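Local structure of putative glycosyl hydrolase (Bacteroides thetaiotaomicron VPI-5482, 3K11) at residues L135-T140 with L144-A149; K180-A185 with A190-Q195; D202-G207 with L234-R239. The protein is of unverified function but is probably a hydrolase of the glycosyl hydrolase family 88 type. All coordinates share one frame; numbering follows the deposited sequence.

How the contacts relate
Along the chain the three contacts follow one another in series, none enclosing or crossing another. Contact 1 closes the short turn between helix 133-139 and helix 148-160. Contact 2 then pinches the loop that leaves helix 167-180 on its way to strand 198-200, and contact 3 pairs helix 202-217 with the next helix, 222-240. Leu-144 and Asp-145 of contact 1 pack on Met-206 of contact 3, while Arg-191 of contact 2 reaches Asp-203 by a salt bridge. The centres of contacts 2 and 3 are about 12 Å apart. Residues 144-149, 190-195 and 202-207 thus converge, and a 1,2-ethanediol is bound between Asp-145 and Arg-191.

Contact 1: residues L135-T140 with L144-A149; sequences LLQILT and LDDAGA. With EDO (1,2-ethanediol), chain I.
Gln-137, near the end of helix 133-139, faces Asp-146 of the following 3-10 turn, their CA atoms 5.8 Å apart. The link between the two is carried by side chains. With CG anti to the backbone N (chi1 -174°) and an extended chain beyond it, Gln-137 extends its amide to the 3-10 turn, and NE2 donates to Asp-146 OD1 over 2.8 Å. The bond is almost straight, with an N-H...O angle of 172°, and lies close to the plane of the amide. The carboxylate is turned steeply against that amide, and OD1 is met on its anti side, 32° out of the carboxylate plane. The aliphatic part of Gln-137 also takes part, CG lying 3.4 Å from Asp-146 OD1. The second N-H of NE2 goes to a water at 2.9 Å, which in turn donates to the backbone O of Asp-145, giving the amide a second hold on the turn. Asp-146 OD2 accepts from the backbone N of His-142, so the carboxylate ties the turn to its own approach as well as to the helix. At the helix end Leu-136 O is gripped twice, by Thr-140 N and by Thr-140 OG1, the latter at 2.7 Å. Within residues 144-149, Leu-144 O accepts from both Ala-147 N and Gly-148 N, where Ala-147 occupies the N-cap position of the next helix. The neighbouring Asp-145, in one of two modelled conformers, binds both hydroxyls of a 1,2-ethanediol, with OD2 2.6 Å from its O2. Leu-144 packs on Met-206 of helix 202-217. Such a tight interhelical turn, braced by an amide-carboxylate hydrogen bond, is consistent with the short connections between helices of a six-hairpin (α/α)6 fold.

Contact 2: residues K180-A185 with A190-Q195; sequences KEYRLA and ARNRPQ. With EDO (1,2-ethanediol), chain I; EDO (1,2-ethanediol), chain J.
Ala-190 N donates to Tyr-182 O over 3.0 Å, with an N-H...O angle of 167°, and this one backbone bond pinches together the two ends of a loop. The loop is part of the long connection, with strand 198-200 in it, between helices 167-180 and 202-217 of what is probably a six-hairpin (α/α)6 fold. Neither segment is regular helix or strand, and their touching parts run at about a right angle to each other. Beside the bond, Tyr-182 and Asn-192 meet over a flat face: the amide nitrogen ND2 stands 3.2 Å above the plane of the Tyr-182 ring, over its centre, while the amide plane is tilted 58° from that of the ring. Swinging CG anti to the backbone N (chi1 -174°) brings the Tyr-182 ring beneath this amide. Both groups are also held by Asn-197, whose side chain bonds the Tyr-182 hydroxyl and whose backbone N bonds Asn-192 OD1. Next along the chain, Arg-191 has an extended side chain. Its guanidinium grips a 1,2-ethanediol with two bonds, NH2 to O1 at 2.9 Å and NH1 to O2 at 3.1 Å, and NH2 also salt-bridges Asp-203. Trp-200 adds a cation-pi contact. Arg-193 holds a second ethanediol, NH2 reaching its O2 at 2.9 Å, and NH1 makes a salt bridge to Asp-423 of the second subunit, so this end of the loop lies at the subunit interface. Ala-190 points its methyl toward the 180-185 segment, where Tyr-182 and Leu-184 meet it. Tyr-182 CD2 lies 3.9 Å from Ala-190 CB, and Leu-184 CD2 comes within 3.7 Å of the same methyl carbon.

Contact 3: residues D202-G207 with L234-R239; sequences DDMFMG and LQFADR
Met-204, a selenomethionine in the crystal, and Phe-236 lie alongside each other with their side chains running antiparallel, the chain of one passing over the ring of the other. Met-204 CG is the atom that touches: it sits over one face of the Phe-236 ring, 3.8 Å from the centroid and 25° off the ring normal, a CH-pi contact displaced from the centre. Its closest approach is to Phe-236 CG, at 3.5 Å. With CG anti to the carbonyl carbon (chi1 -71°), the side chain of Met-204 runs on past the ring toward its root, where SE lies 3.9 Å from Phe-236 CB. The selenium thus stands obliquely to the ring, 5.2 Å from its centroid, in a Met-aromatic contact. At the other end of the ring CZ meets Asp-203 CB at 3.9 Å, while Asp-203 OD1 forms a salt bridge with Arg-191 NH2. Replacing Phe-236 by an alanine would remove the ring and is likely to leave Met-204 CG without the face it lies over and Asp-203 CB without its neighbour CZ. Nearby, Tyr-248 touches both Met-204 and Ala-237, and Thr-274 of helix 265-281 also packs on Met-204. The contact is buried, without a hydrogen bond across it, and joins the consecutive, oppositely running helices 202-217 and 222-240 through apolar side chains, as expected of a helical hairpin in the (α/α)6 fold.

Contact 1: residues L135-T140 with L144-A149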
loop_
_atom_site.group_PDB
_atom_site.type_symbol
_atom_site.label_atom_id
_atom_site.label_comp_id
_atom_site.label_asym_id
_atom_site.label_seq_id
_atom_site.Cartn_x
_atom_site.Cartn_y
_atom_site.Cartn_z
ATOM N N LEU A 135 -41.220 13.764 12.107
ATOM C CA LEU A 135 -41.587 15.166 12.103
ATOM C C LEU A 135 -40.805 15.964 13.130
ATOM O O LEU A 135 -40.551 17.163 12.932
ATOM C CB LEU A 135 -43.106 15.352 12.249
ATOM C CG LEU A 135 -43.788 15.439 10.892
ATOM C CD1 LEU A 135 -43.405 16.748 10.193
ATOM C CD2 LEU A 135 -43.606 14.208 9.973
ATOM N N LEU A 136 -40.412 15.330 14.221
ATOM C CA LEU A 136 -39.584 16.028 15.182
ATOM C C LEU A 136 -38.201 16.369 14.607
ATOM O O LEU A 136 -37.573 17.353 15.012
ATOM C CB LEU A 136 -39.482 15.230 16.501
ATOM C CG LEU A 136 -40.816 15.172 17.271
ATOM C CD1 LEU A 136 -40.601 14.328 18.495
ATOM C CD2 LEU A 136 -41.382 16.537 17.652
ATOM N N GLN A 137 -37.737 15.579 13.643
ATOM C CA GLN A 137 -36.461 15.826 13.008
ATOM C C GLN A 137 -36.577 17.108 12.176
ATOM O O GLN A 137 -35.680 17.939 12.184
ATOM C CB GLN A 137 -36.063 14.646 12.110
ATOM C CG GLN A 137 -34.693 14.823 11.557
ATOM C CD GLN A 137 -34.182 13.698 10.685
ATOM O OE1 GLN A 137 -34.938 13.108 9.905
ATOM N NE2 GLN A 137 -32.875 13.447 10.755
ATOM N N ILE A 138 -37.702 17.242 11.485
ATOM C CA ILE A 138 -37.970 18.385 10.611
ATOM C C ILE A 138 -38.237 19.608 11.437
ATOM O O ILE A 138 -37.738 20.687 11.142
ATOM C CB ILE A 138 -39.183 18.100 9.681
ATOM C CG1 ILE A 138 -38.818 16.964 8.701
ATOM C CG2 ILE A 138 -39.646 19.375 8.946
ATOM C CD1 ILE A 138 -39.979 16.204 8.083
ATOM N N LEU A 139 -39.060 19.468 12.475
ATOM C CA LEU A 139 -39.516 20.634 13.248
ATOM C C LEU A 139 -38.506 21.116 14.277
ATOM O O LEU A 139 -38.381 22.321 14.505
ATOM C CB LEU A 139 -40.843 20.335 13.962
ATOM C CG LEU A 139 -42.060 20.069 13.061
ATOM C CD1 LEU A 139 -43.173 19.467 13.917
ATOM C CD2 LEU A 139 -42.493 21.334 12.323
ATOM N N THR A 140 -37.809 20.182 14.893
ATOM C CA THR A 140 -36.888 20.481 15.958
ATOM C C THR A 140 -35.570 19.741 15.695
ATOM O O THR A 140 -35.215 18.825 16.417
ATOM C CB THR A 140 -37.475 20.085 17.337
ATOM O OG1 THR A 140 -37.897 18.705 17.291
ATOM C CG2 THR A 140 -38.665 20.955 17.688
ATOM N N LEU A 144 -26.650 18.949 12.540
ATOM C CA LEU A 144 -26.624 19.314 11.131
ATOM C C LEU A 144 -27.203 18.202 10.223
ATOM O O LEU A 144 -27.770 18.499 9.147
ATOM C CB LEU A 144 -25.203 19.653 10.696
ATOM C CG LEU A 144 -24.526 20.869 11.275
ATOM C CD1 LEU A 144 -23.153 20.903 10.656
ATOM C CD2 LEU A 144 -25.328 22.123 10.904
ATOM N N ASP A 145 -27.061 16.948 10.672
ATOM C CA ASP A 145 -27.666 15.756 10.016
ATOM C C ASP A 145 -29.139 15.836 9.862
ATOM O O ASP A 145 -29.701 15.148 9.014
ATOM C CB ASP A 145 -27.525 14.508 10.877
ATOM C CG ASP A 145 -26.168 13.944 10.863
ATOM O OD1 ASP A 145 -25.325 14.421 10.083
ATOM O OD2 ASP A 145 -25.967 12.990 11.631
ATOM N N ASP A 146 -29.759 16.614 10.729
ATOM C CA ASP A 146 -31.229 16.772 10.740
ATOM C C ASP A 146 -31.678 17.899 9.838
ATOM O O ASP A 146 -32.867 18.088 9.705
ATOM C CB ASP A 146 -31.707 17.122 12.152
ATOM C CG ASP A 146 -31.533 15.995 13.145
ATOM O OD1 ASP A 146 -31.468 14.816 12.720
ATOM O OD2 ASP A 146 -31.541 16.291 14.364
ATOM N N ALA A 147 -30.758 18.661 9.224
ATOM C CA ALA A 147 -31.125 19.915 8.580
ATOM C C ALA A 147 -30.444 20.261 7.286
ATOM O O ALA A 147 -31.087 20.697 6.331
ATOM C CB ALA A 147 -30.907 21.093 9.587
ATOM N N GLY A 148 -29.134 20.126 7.232
ATOM C CA GLY A 148 -28.385 20.768 6.152
ATOM C C GLY A 148 -28.634 20.358 4.711
ATOM O O GLY A 148 -28.977 21.195 3.852
ATOM N N ALA A 149 -28.504 19.057 4.456
ATOM C CA ALA A 149 -28.653 18.508 3.107
ATOM C C ALA A 149 -30.043 18.770 2.569
ATOM O O ALA A 149 -30.195 19.082 1.399
ATOM C CB ALA A 149 -28.356 17.020 3.104
HETATM C C1 EDO I . -23.630 11.805 9.514
HETATM O O1 EDO I . -22.941 13.051 9.516
HETATM C C2 EDO I . -23.151 11.011 10.714
HETATM O O2 EDO I . -23.903 11.450 11.820
HETATM O O HOH W 1 -31.003 12.289 8.824
HETATM O O HOH W 2 -34.489 16.129 15.983
#

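Contact 2: residues K180-A185 with A190-Q195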
loop_
_atom_site.group_PDB
_atom_site.type_symbol
_atom_site.label_atom_id
_atom_site.label_comp_id
_atom_site.label_asym_id
_atom_site.label_seq_id
_atom_site.Cartn_x
_atom_site.Cartn_y
_atom_site.Cartn_z
ATOM N N LYS A 180 -27.875 27.740 16.328
ATOM C CA LYS A 180 -27.971 26.780 17.401
ATOM C C LYS A 180 -26.941 25.662 17.411
ATOM O O LYS A 180 -26.542 25.194 18.476
ATOM C CB LYS A 180 -29.349 26.183 17.364
ATOM C CG LYS A 180 -30.432 27.247 17.591
ATOM C CD LYS A 180 -31.780 26.581 17.709
ATOM C CE LYS A 180 -32.903 27.627 17.933
ATOM N NZ LYS A 180 -34.275 26.976 17.979
ATOM N N GLU A 181 -26.530 25.213 16.240
ATOM C CA GLU A 181 -25.536 24.149 16.143
ATOM C C GLU A 181 -24.272 24.464 16.950
ATOM O O GLU A 181 -23.760 25.579 16.873
ATOM C CB GLU A 181 -25.165 23.924 14.668
ATOM C CG GLU A 181 -24.012 22.938 14.404
ATOM C CD GLU A 181 -24.168 21.600 15.115
ATOM O OE1 GLU A 181 -25.257 20.976 15.017
ATOM O OE2 GLU A 181 -23.211 21.170 15.788
ATOM N N TYR A 182 -23.775 23.473 17.698
ATOM C CA TYR A 182 -22.551 23.605 18.461
ATOM C C TYR A 182 -21.355 23.847 17.530
ATOM O O TYR A 182 -21.272 23.288 16.418
ATOM C CB TYR A 182 -22.274 22.333 19.251
ATOM C CG TYR A 182 -21.080 22.473 20.167
ATOM C CD1 TYR A 182 -21.178 23.197 21.338
ATOM C CD2 TYR A 182 -19.868 21.884 19.882
ATOM C CE1 TYR A 182 -20.082 23.369 22.169
ATOM C CE2 TYR A 182 -18.774 22.041 20.716
ATOM C CZ TYR A 182 -18.882 22.807 21.849
ATOM O OH TYR A 182 -17.831 22.978 22.701
ATOM N N ARG A 183 -20.451 24.708 18.000
ATOM C CA ARG A 183 -19.246 25.046 17.246
ATOM C C ARG A 183 -18.052 25.090 18.189
ATOM O O ARG A 183 -18.202 25.334 19.391
ATOM C CB ARG A 183 -19.378 26.426 16.643
ATOM C CG ARG A 183 -20.490 26.578 15.588
ATOM C CD ARG A 183 -20.806 27.988 15.466
ATOM N NE ARG A 183 -21.848 28.395 14.502
ATOM C CZ ARG A 183 -21.627 29.036 13.339
ATOM N NH1 ARG A 183 -20.388 29.253 12.882
ATOM N NH2 ARG A 183 -22.657 29.457 12.614
ATOM N N LEU A 184 -16.867 24.918 17.613
ATOM C CA LEU A 184 -15.613 25.172 18.316
ATOM C C LEU A 184 -15.504 26.654 18.624
ATOM O O LEU A 184 -16.316 27.447 18.141
ATOM C CB LEU A 184 -14.406 24.757 17.451
ATOM C CG LEU A 184 -14.193 23.290 17.046
ATOM C CD1 LEU A 184 -12.860 23.108 16.304
ATOM C CD2 LEU A 184 -14.295 22.349 18.242
ATOM N N ALA A 185 -14.502 27.053 19.410
ATOM C CA ALA A 185 -14.329 28.471 19.768
ATOM C C ALA A 185 -14.201 29.360 18.524
ATOM O O ALA A 185 -14.735 30.490 18.483
ATOM C CB ALA A 185 -13.110 28.656 20.689
ATOM N N ALA A 190 -19.099 21.707 14.999
ATOM C CA ALA A 190 -18.486 20.624 15.776
ATOM C C ALA A 190 -19.543 19.798 16.482
ATOM O O ALA A 190 -20.754 20.116 16.445
ATOM C CB ALA A 190 -17.531 21.222 16.811
ATOM N N ARG A 191 -19.083 18.727 17.113
ATOM C CA ARG A 191 -19.925 17.848 17.930
ATOM C C ARG A 191 -19.248 17.592 19.246
ATOM O O ARG A 191 -18.038 17.755 19.378
ATOM C CB ARG A 191 -20.174 16.513 17.229
ATOM C CG ARG A 191 -20.692 16.657 15.828
ATOM C CD ARG A 191 -21.303 15.391 15.334
ATOM N NE ARG A 191 -21.508 15.456 13.892
ATOM C CZ ARG A 191 -21.971 14.454 13.159
ATOM N NH1 ARG A 191 -22.306 13.311 13.723
ATOM N NH2 ARG A 191 -22.088 14.597 11.851
ATOM N N ASN A 192 -20.032 17.160 20.221
ATOM C CA ASN A 192 -19.477 16.691 21.494
ATOM C C ASN A 192 -19.618 15.155 21.614
ATOM O O ASN A 192 -19.537 14.593 22.699
ATOM C CB ASN A 192 -20.121 17.458 22.651
ATOM C CG ASN A 192 -19.597 18.845 22.731
ATOM O OD1 ASN A 192 -18.389 19.049 22.867
ATOM N ND2 ASN A 192 -20.484 19.818 22.569
ATOM N N ARG A 193 -19.808 14.493 20.473
ATOM C CA ARG A 193 -19.755 13.046 20.395
ATOM C C ARG A 193 -18.843 12.682 19.265
ATOM O O ARG A 193 -18.815 13.397 18.269
ATOM C CB ARG A 193 -21.118 12.395 20.149
ATOM C CG ARG A 193 -21.689 12.573 18.745
ATOM C CD ARG A 193 -23.114 12.053 18.652
ATOM N NE ARG A 193 -23.634 11.955 17.265
ATOM C CZ ARG A 193 -23.442 10.912 16.468
ATOM N NH1 ARG A 193 -22.725 9.877 16.860
ATOM N NH2 ARG A 193 -23.948 10.920 15.256
ATOM N N PRO A 194 -18.076 11.601 19.420
ATOM C CA PRO A 194 -17.958 10.745 20.628
ATOM C C PRO A 194 -17.118 11.323 21.747
ATOM O O PRO A 194 -16.990 10.683 22.799
ATOM C CB PRO A 194 -17.324 9.472 20.072
ATOM C CG PRO A 194 -16.470 9.952 18.949
ATOM C CD PRO A 194 -17.280 11.063 18.302
ATOM N N GLN A 195 -16.528 12.496 21.513
ATOM C CA GLN A 195 -15.662 13.163 22.446
ATOM C C GLN A 195 -16.020 14.652 22.383
ATOM O O GLN A 195 -16.648 15.115 21.418
ATOM C CB GLN A 195 -14.196 13.013 22.064
ATOM C CG GLN A 195 -13.663 11.563 22.034
ATOM C CD GLN A 195 -13.498 10.909 23.410
ATOM O OE1 GLN A 195 -13.539 11.590 24.456
ATOM N NE2 GLN A 195 -13.310 9.561 23.417
HETATM C C1 EDO I . -23.630 11.805 9.514
HETATM O O1 EDO I . -22.941 13.051 9.516
HETATM C C2 EDO I . -23.151 11.011 10.714
HETATM O O2 EDO I . -23.903 11.450 11.820
HETATM C C1 EDO J . -24.514 6.819 12.543
HETATM O O1 EDO J . -23.896 5.775 13.312
HETATM C C2 EDO J . -23.763 8.129 12.652
HETATM O O2 EDO J . -23.425 8.309 14.022
#

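Contact 3: residues D202-G207 with L234-R239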
loop_
_atom_site.group_PDB
_atom_site.type_symbol
_atom_site.label_atom_id
_atom_site.label_comp_id
_atom_site.label_asym_id
_atom_site.label_seq_id
_atom_site.Cartn_x
_atom_site.Cartn_y
_atom_site.Cartn_z
ATOM N N ASP A 202 -17.851 14.564 7.920
ATOM C CA ASP A 202 -19.191 14.594 7.338
ATOM C C ASP A 202 -19.797 15.976 7.443
ATOM O O ASP A 202 -20.568 16.376 6.554
ATOM C CB ASP A 202 -20.158 13.636 8.060
ATOM C CG ASP A 202 -19.613 12.196 8.175
ATOM O OD1 ASP A 202 -18.550 12.024 8.761
ATOM O OD2 ASP A 202 -20.219 11.242 7.636
ATOM N N ASP A 203 -19.417 16.744 8.466
ATOM C CA ASP A 203 -20.104 18.032 8.718
ATOM C C ASP A 203 -19.670 19.112 7.743
ATOM O O ASP A 203 -20.323 20.114 7.644
ATOM C CB ASP A 203 -19.928 18.508 10.134
ATOM C CG ASP A 203 -20.795 17.754 11.135
ATOM O OD1 ASP A 203 -21.849 17.205 10.725
ATOM O OD2 ASP A 203 -20.455 17.786 12.328
HETATM N N MSE A 204 -18.566 18.909 7.011
HETATM C CA MSE A 204 -18.270 19.792 5.895
HETATM C C MSE A 204 -19.505 19.831 4.974
HETATM O O MSE A 204 -19.962 20.883 4.551
HETATM C CB MSE A 204 -17.035 19.337 5.132
HETATM C CG MSE A 204 -15.757 19.562 5.926
HETATM SE SE MSE A 204 -14.162 19.161 4.934
HETATM C CE MSE A 204 -14.099 20.768 3.891
ATOM N N PHE A 205 -20.072 18.660 4.714
ATOM C CA PHE A 205 -21.202 18.499 3.802
ATOM C C PHE A 205 -22.512 18.746 4.496
ATOM O O PHE A 205 -23.439 19.290 3.898
ATOM C CB PHE A 205 -21.172 17.121 3.155
ATOM C CG PHE A 205 -22.290 16.896 2.201
ATOM C CD1 PHE A 205 -22.320 17.552 0.948
ATOM C CD2 PHE A 205 -23.336 16.073 2.569
ATOM C CE1 PHE A 205 -23.393 17.363 0.087
ATOM C CE2 PHE A 205 -24.431 15.892 1.720
ATOM C CZ PHE A 205 -24.446 16.526 0.475
HETATM N N MSE A 206 -22.605 18.382 5.765
HETATM C CA MSE A 206 -23.867 18.636 6.459
HETATM C C MSE A 206 -24.133 20.127 6.632
HETATM O O MSE A 206 -25.288 20.561 6.629
HETATM C CB MSE A 206 -23.933 17.925 7.808
HETATM C CG MSE A 206 -23.675 16.472 7.772
HETATM SE SE MSE A 206 -24.860 15.449 6.550
HETATM C CE MSE A 206 -23.584 13.954 6.054
ATOM N N GLY A 207 -23.084 20.913 6.809
ATOM C CA GLY A 207 -23.207 22.358 7.077
ATOM C C GLY A 207 -22.887 23.361 5.981
ATOM O O GLY A 207 -23.600 24.347 5.826
ATOM N N LEU A 234 -12.275 26.251 5.228
ATOM C CA LEU A 234 -10.842 26.304 5.458
ATOM C C LEU A 234 -10.470 25.913 6.882
ATOM O O LEU A 234 -9.400 25.322 7.131
ATOM C CB LEU A 234 -10.348 27.706 5.136
ATOM C CG LEU A 234 -10.441 28.212 3.686
ATOM C CD1 LEU A 234 -10.012 29.670 3.659
ATOM C CD2 LEU A 234 -9.585 27.350 2.688
ATOM N N GLN A 235 -11.350 26.183 7.825
ATOM C CA GLN A 235 -11.096 25.795 9.243
ATOM C C GLN A 235 -11.173 24.283 9.427
ATOM O O GLN A 235 -10.438 23.710 10.237
ATOM C CB GLN A 235 -12.052 26.569 10.176
ATOM C CG GLN A 235 -11.598 28.016 10.354
ATOM C CD GLN A 235 -12.434 28.873 11.275
ATOM O OE1 GLN A 235 -12.110 30.057 11.437
ATOM N NE2 GLN A 235 -13.504 28.326 11.860
ATOM N N PHE A 236 -12.118 23.628 8.725
ATOM C CA PHE A 236 -12.151 22.169 8.653
ATOM C C PHE A 236 -10.888 21.668 7.943
ATOM O O PHE A 236 -10.177 20.800 8.432
ATOM C CB PHE A 236 -13.361 21.637 7.855
ATOM C CG PHE A 236 -14.626 21.449 8.658
ATOM C CD1 PHE A 236 -14.832 20.304 9.374
ATOM C CD2 PHE A 236 -15.648 22.376 8.622
ATOM C CE1 PHE A 236 -16.006 20.097 10.096
ATOM C CE2 PHE A 236 -16.832 22.167 9.367
ATOM C CZ PHE A 236 -16.992 21.035 10.097
ATOM N N ALA A 237 -10.642 22.161 6.744
ATOM C CA ALA A 237 -9.541 21.577 5.932
ATOM C C ALA A 237 -8.175 21.719 6.590
ATOM O O ALA A 237 -7.389 20.803 6.488
ATOM C CB ALA A 237 -9.552 22.134 4.471
ATOM N N ASP A 238 -7.926 22.838 7.282
ATOM C CA ASP A 238 -6.653 23.064 8.006
ATOM C C ASP A 238 -6.325 21.878 8.874
ATOM O O ASP A 238 -5.207 21.326 8.845
ATOM C CB ASP A 238 -6.756 24.297 8.911
ATOM C CG ASP A 238 -5.453 24.599 9.656
ATOM O OD1 ASP A 238 -4.418 24.672 8.955
ATOM O OD2 ASP A 238 -5.481 24.709 10.912
ATOM N N ARG A 239 -7.330 21.450 9.612
ATOM C CA ARG A 239 -7.168 20.373 10.590
ATOM C C ARG A 239 -7.298 18.954 10.031
ATOM O O ARG A 239 -6.612 18.061 10.488
ATOM C CB ARG A 239 -8.220 20.531 11.660
ATOM C CG ARG A 239 -8.039 21.835 12.424
ATOM C CD ARG A 239 -9.186 22.003 13.305
ATOM N NE ARG A 239 -9.102 23.089 14.283
ATOM C CZ ARG A 239 -9.821 24.218 14.254
ATOM N NH1 ARG A 239 -10.585 24.556 13.212
ATOM N NH2 ARG A 239 -9.722 25.041 15.281
#